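Local atomic coordinates of endo-beta-mannanase (Opitutaceae bacterium TAV5, PDB entry 7BOB), a protein that probably releases mannose units from the ends of beta-1,4-linked mannan chains, acting as a homotrimeric exo-mannosidase of glycoside hydrolase family 5. Residues S44-M49 with D86-R91; Y510-F515 with A560-Q565. All blocks are in the same frame, centred on the assembly; numbering follows the deposited sequence.

Contact 1 of 2, residues S44-M49 with D86-R91; sequences SDLDLM and DACGER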
loop_
_atom_site.group_PDB
_atom_site.type_symbol
_atom_site.label_atom_id
_atom_site.label_comp_id
_atom_site.label_asym_id
_atom_site.label_seq_id
_atom_site.Cartn_x
_atom_site.Cartn_y
_atom_site.Cartn_z
ATOM N N SER A 44 41.633 8.926 -26.156
ATOM C CA SER A 44 41.210 10.100 -26.899
ATOM C C SER A 44 40.152 10.883 -26.124
ATOM O O SER A 44 40.132 12.123 -26.178
ATOM C CB SER A 44 40.694 9.688 -28.277
ATOM O OG SER A 44 39.995 10.757 -28.884
ATOM N N ASP A 45 39.296 10.184 -25.360
ATOM C CA ASP A 45 38.309 10.890 -24.534
ATOM C C ASP A 45 38.978 11.588 -23.352
ATOM O O ASP A 45 38.571 12.689 -22.960
ATOM C CB ASP A 45 37.226 9.916 -24.033
ATOM C CG ASP A 45 36.213 9.555 -25.108
ATOM O OD1 ASP A 45 36.033 10.324 -26.082
ATOM O OD2 ASP A 45 35.593 8.479 -24.981
ATOM N N LEU A 46 39.981 10.950 -22.743
ATOM C CA LEU A 46 40.688 11.615 -21.658
ATOM C C LEU A 46 41.395 12.867 -22.168
ATOM O O LEU A 46 41.367 13.910 -21.504
ATOM C CB LEU A 46 41.673 10.657 -20.999
ATOM C CG LEU A 46 41.105 9.408 -20.335
ATOM C CD1 LEU A 46 42.278 8.582 -19.846
ATOM C CD2 LEU A 46 40.249 9.785 -19.169
ATOM N N ASP A 47 41.993 12.794 -23.366
ATOM C CA ASP A 47 42.570 13.988 -23.989
ATOM C C ASP A 47 41.518 15.077 -24.143
ATOM O O ASP A 47 41.760 16.246 -23.828
ATOM C CB ASP A 47 43.159 13.656 -25.361
ATOM C CG ASP A 47 44.506 12.959 -25.279
ATOM O OD1 ASP A 47 45.165 13.019 -24.219
ATOM O OD2 ASP A 47 44.894 12.336 -26.290
ATOM N N LEU A 48 40.325 14.706 -24.618
ATOM C CA LEU A 48 39.283 15.711 -24.795
ATOM C C LEU A 48 38.913 16.347 -23.461
ATOM O O LEU A 48 38.714 17.566 -23.378
ATOM C CB LEU A 48 38.067 15.093 -25.475
ATOM C CG LEU A 48 37.015 16.148 -25.816
ATOM C CD1 LEU A 48 37.624 17.342 -26.579
ATOM C CD2 LEU A 48 35.869 15.496 -26.591
ATOM N N MET A 49 38.852 15.543 -22.397
ATOM C CA MET A 49 38.546 16.096 -21.079
ATOM C C MET A 49 39.611 17.098 -20.664
ATOM O O MET A 49 39.299 18.235 -20.301
ATOM C CB MET A 49 38.438 14.982 -20.034
ATOM C CG MET A 49 37.295 13.970 -20.250
ATOM S SD MET A 49 37.499 12.639 -19.063
ATOM C CE MET A 49 36.057 11.606 -19.405
ATOM N N ASP A 86 46.967 5.299 -14.935
ATOM C CA ASP A 86 48.170 5.882 -15.515
ATOM C C ASP A 86 47.827 6.926 -16.571
ATOM O O ASP A 86 48.330 8.055 -16.538
ATOM C CB ASP A 86 49.001 4.750 -16.109
ATOM C CG ASP A 86 50.442 5.094 -16.235
ATOM O OD1 ASP A 86 51.160 4.983 -15.215
ATOM O OD2 ASP A 86 50.849 5.459 -17.361
ATOM N N ALA A 87 46.934 6.578 -17.499
ATOM C CA ALA A 87 46.605 7.506 -18.575
ATOM C C ALA A 87 45.955 8.790 -18.054
ATOM O O ALA A 87 46.185 9.862 -18.629
ATOM C CB ALA A 87 45.697 6.812 -19.583
ATOM N N CYS A 88 45.124 8.710 -16.991
ATOM C CA CYS A 88 44.545 9.927 -16.409
ATOM C C CYS A 88 45.607 10.791 -15.747
ATOM O O CYS A 88 45.572 12.020 -15.869
ATOM C CB CYS A 88 43.470 9.620 -15.365
ATOM S SG CYS A 88 42.054 8.663 -15.929
ATOM N N GLY A 89 46.500 10.163 -14.987
ATOM C CA GLY A 89 47.595 10.898 -14.385
ATOM C C GLY A 89 48.394 11.709 -15.387
ATOM O O GLY A 89 48.605 12.910 -15.203
ATOM N N GLU A 90 48.812 11.075 -16.480
ATOM C CA GLU A 90 49.617 11.785 -17.472
ATOM C C GLU A 90 48.853 12.881 -18.187
ATOM O O GLU A 90 49.462 13.631 -18.962
ATOM C CB GLU A 90 50.167 10.835 -18.541
ATOM C CG GLU A 90 50.732 9.543 -18.026
ATOM C CD GLU A 90 51.480 8.784 -19.122
ATOM O OE1 GLU A 90 51.248 9.122 -20.317
ATOM O OE2 GLU A 90 52.298 7.867 -18.790
ATOM N N ARG A 91 47.540 12.972 -18.002
ATOM C CA ARG A 91 46.771 14.010 -18.670
ATOM C C ARG A 91 46.176 15.000 -17.689
ATOM O O ARG A 91 45.292 15.774 -18.072
ATOM C CB ARG A 91 45.675 13.393 -19.535
ATOM C CG ARG A 91 46.253 12.657 -20.703
ATOM C CD ARG A 91 45.333 11.576 -21.280
ATOM N NE ARG A 91 45.992 11.144 -22.498
ATOM C CZ ARG A 91 46.921 10.186 -22.548
ATOM N NH1 ARG A 91 47.237 9.495 -21.458
ATOM N NH2 ARG A 91 47.525 9.921 -23.700
#
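L46 and D47, on consecutive positions of helix 39-51, face C88 of helix 75-89 and R91 of the turn that comes after, with the CA atoms of L46 and C88 6.7 Å apart and those of D47 and R91 almost equally close. L46 reaches across with both methyls: CD1 lies 3.9 Å from A87 CB, and both CD1 and CD2 lie 3.9 Å from C88 SG, so the fork meets the sulfur. Lower on the same side chain, L46 CB rests on R91 CD at 3.8 Å. From there the arginine, its chain extended from CG to NE, carries its guanidinium past the leucine to D47. R91 NE gives D47 OD1 a salt-bridging hydrogen bond of 2.7 Å (N-H...O 150°). The oxygen lies in the guanidinium plane but is itself approached from above the carboxylate, and the two planes are turned 37° apart. A second bond, from R91 NH1 to A87 O at 3.0 Å, ties the guanidinium back to the backbone of helix 75-89; two bonds in its plane thus limit its rotation. C88 touches V57 of strand 56-62; elsewhere on helix 39-51, D45 makes a salt bridge to K320 and a hydrogen bond to Y24. This is the pairing of neighbouring outer helices in a (beta/alpha)8 barrel, the catalytic fold of family 5, with strand 56-62 between them in sequence.

Contact 2 of 2, residues Y510-F515 with A560-Q565; sequences YEFTCF and ASFLSQ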
loop_
_atom_site.group_PDB
_atom_site.type_symbol
_atom_site.label_atom_id
_atom_site.label_comp_id
_atom_site.label_asym_id
_atom_site.label_seq_id
_atom_site.Cartn_x
_atom_site.Cartn_y
_atom_site.Cartn_z
ATOM N N TYR A 510 -6.940 33.681 1.261
ATOM C CA TYR A 510 -6.258 32.403 1.410
ATOM C C TYR A 510 -7.233 31.361 1.922
ATOM O O TYR A 510 -8.129 31.666 2.715
ATOM C CB TYR A 510 -5.092 32.502 2.382
ATOM C CG TYR A 510 -3.933 33.252 1.818
ATOM C CD1 TYR A 510 -2.971 32.598 1.052
ATOM C CD2 TYR A 510 -3.804 34.626 2.028
ATOM C CE1 TYR A 510 -1.881 33.298 0.520
ATOM C CE2 TYR A 510 -2.723 35.332 1.504
ATOM C CZ TYR A 510 -1.768 34.662 0.752
ATOM O OH TYR A 510 -0.707 35.347 0.222
ATOM N N GLU A 511 -7.052 30.127 1.472
ATOM C CA GLU A 511 -7.839 29.006 1.966
ATOM C C GLU A 511 -6.907 27.840 2.241
ATOM O O GLU A 511 -6.187 27.398 1.342
ATOM C CB GLU A 511 -8.923 28.602 0.969
ATOM C CG GLU A 511 -9.715 27.401 1.408
ATOM C CD GLU A 511 -10.678 26.950 0.343
ATOM O OE1 GLU A 511 -11.549 27.761 -0.040
ATOM O OE2 GLU A 511 -10.551 25.799 -0.127
ATOM N N PHE A 512 -6.924 27.347 3.479
ATOM C CA PHE A 512 -6.124 26.206 3.906
ATOM C C PHE A 512 -7.033 25.001 4.118
ATOM O O PHE A 512 -7.880 25.014 5.016
ATOM C CB PHE A 512 -5.367 26.528 5.192
ATOM C CG PHE A 512 -4.462 27.705 5.065
ATOM C CD1 PHE A 512 -3.264 27.595 4.386
ATOM C CD2 PHE A 512 -4.820 28.930 5.586
ATOM C CE1 PHE A 512 -2.421 28.686 4.251
ATOM C CE2 PHE A 512 -3.970 30.035 5.446
ATOM C CZ PHE A 512 -2.778 29.906 4.785
ATOM N N THR A 513 -6.825 23.952 3.316
ATOM C CA THR A 513 -7.591 22.718 3.429
ATOM C C THR A 513 -6.885 21.627 4.217
ATOM O O THR A 513 -7.524 20.630 4.541
ATOM C CB THR A 513 -7.927 22.169 2.039
ATOM O OG1 THR A 513 -6.703 21.765 1.397
ATOM C CG2 THR A 513 -8.640 23.225 1.198
ATOM N N CYS A 514 -5.602 21.766 4.534
ATOM C CA CYS A 514 -4.857 20.724 5.238
ATOM C C CYS A 514 -4.444 21.198 6.617
ATOM O O CYS A 514 -4.123 22.380 6.811
ATOM C CB CYS A 514 -3.605 20.295 4.472
ATOM S SG CYS A 514 -3.910 19.755 2.801
ATOM N N PHE A 515 -4.401 20.264 7.553
ATOM C CA PHE A 515 -4.095 20.553 8.938
ATOM C C PHE A 515 -3.228 19.424 9.449
ATOM O O PHE A 515 -3.343 18.283 8.989
ATOM C CB PHE A 515 -5.395 20.720 9.764
ATOM C CG PHE A 515 -6.276 21.825 9.237
ATOM C CD1 PHE A 515 -7.242 21.559 8.281
ATOM C CD2 PHE A 515 -6.085 23.138 9.638
ATOM C CE1 PHE A 515 -8.020 22.581 7.750
ATOM C CE2 PHE A 515 -6.865 24.156 9.119
ATOM C CZ PHE A 515 -7.840 23.870 8.174
ATOM N N ALA A 560 1.415 21.969 3.110
ATOM C CA ALA A 560 0.563 20.910 2.587
ATOM C C ALA A 560 -0.620 21.502 1.832
ATOM O O ALA A 560 -0.931 21.072 0.713
ATOM C CB ALA A 560 0.085 19.992 3.720
ATOM N N SER A 561 -1.297 22.493 2.435
ATOM C CA SER A 561 -2.406 23.160 1.754
ATOM C C SER A 561 -1.985 23.689 0.390
ATOM O O SER A 561 -2.659 23.447 -0.615
ATOM C CB SER A 561 -2.979 24.298 2.611
ATOM O OG SER A 561 -3.180 23.934 3.967
ATOM N N PHE A 562 -0.879 24.418 0.345
ATOM C CA PHE A 562 -0.379 24.889 -0.940
ATOM C C PHE A 562 -0.105 23.723 -1.894
ATOM O O PHE A 562 -0.484 23.768 -3.074
ATOM C CB PHE A 562 0.881 25.711 -0.726
ATOM C CG PHE A 562 0.644 27.036 -0.040
ATOM C CD1 PHE A 562 -0.649 27.512 0.175
ATOM C CD2 PHE A 562 1.718 27.821 0.353
ATOM C CE1 PHE A 562 -0.844 28.706 0.785
ATOM C CE2 PHE A 562 1.524 29.022 0.965
ATOM C CZ PHE A 562 0.229 29.475 1.187
ATOM N N LEU A 563 0.539 22.659 -1.393
ATOM C CA LEU A 563 0.840 21.516 -2.250
ATOM C C LEU A 563 -0.430 20.821 -2.731
ATOM O O LEU A 563 -0.461 20.344 -3.870
ATOM C CB LEU A 563 1.764 20.529 -1.529
ATOM C CG LEU A 563 3.240 20.952 -1.413
ATOM C CD1 LEU A 563 3.963 20.131 -0.374
ATOM C CD2 LEU A 563 3.966 20.890 -2.739
ATOM N N SER A 564 -1.498 20.785 -1.909
ATOM C CA SER A 564 -2.758 20.188 -2.361
ATOM C C SER A 564 -3.407 20.969 -3.494
ATOM O O SER A 564 -4.263 20.417 -4.192
ATOM C CB SER A 564 -3.754 20.046 -1.194
ATOM O OG SER A 564 -4.264 21.314 -0.787
ATOM N N GLN A 565 -3.040 22.235 -3.693
ATOM C CA GLN A 565 -3.573 23.045 -4.785
ATOM C C GLN A 565 -2.575 23.202 -5.923
ATOM O O GLN A 565 -2.649 24.170 -6.696
ATOM C CB GLN A 565 -4.055 24.404 -4.260
ATOM C CG GLN A 565 -5.008 24.286 -3.028
ATOM C CD GLN A 565 -6.265 23.436 -3.305
ATOM O OE1 GLN A 565 -6.514 22.415 -2.645
ATOM N NE2 GLN A 565 -7.043 23.850 -4.298
#
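S561 OG is shared by two backbone groups: it accepts a hydrogen bond from C514 N at 3.3 Å (N-H...O 153°) and donates one to D557 O. The hydroxyl, anti to the carbonyl carbon of its own residue (chi1 -46°), points from the helix to the chain just beyond the strand. The same oxygen lies near the plane of the F512 ring, at its edge, 3.7 Å from F512 CD1. S564 OG donates a hydrogen bond to S561 O, 2.7 Å. C514 CB packs against A560 CB at 3.8 Å. Strand 508-512, the second arm of a beta hairpin with strand 501-505, runs across helix 558-564; the axes of residues 510-512 and 560-564 cross at 100°, 8.5 Å apart at their closest. The F512 and F562 rings, not far from parallel, are offset enough that little of one covers the other, and meet at the two CE1 atoms, 3.8 Å apart. W579 of helix 569-583 meets F512 edge-to-face, and W576 stacks on F562. Replacing F512 by alanine would probably open a gap beside S561 and F562 and take from W579 one edge-to-face partner. Y510 CE1 reaches F562 CZ at 4.4 Å, while the tyrosine hydroxyl bonds to S575 O.

In the fold
The two contacts follow one another along the chain, contact 1 closing long before contact 2 opens, and they share no helix, strand or sheet. Their centres lie 54 Å apart, on opposite sides of the chain's centre, and their nearest atoms are about 37 Å from each other. Contact 1 belongs to the N-terminal part, where two helices pack outside the eight-stranded parallel sheet of the barrel. Contact 2 belongs to the C-terminal part, where a two-stranded hairpin meets a helix that follows strand 549-554 of the seven-stranded mixed sheet. Each therefore joins elements within its own part, and neither touches another subunit of the trimer.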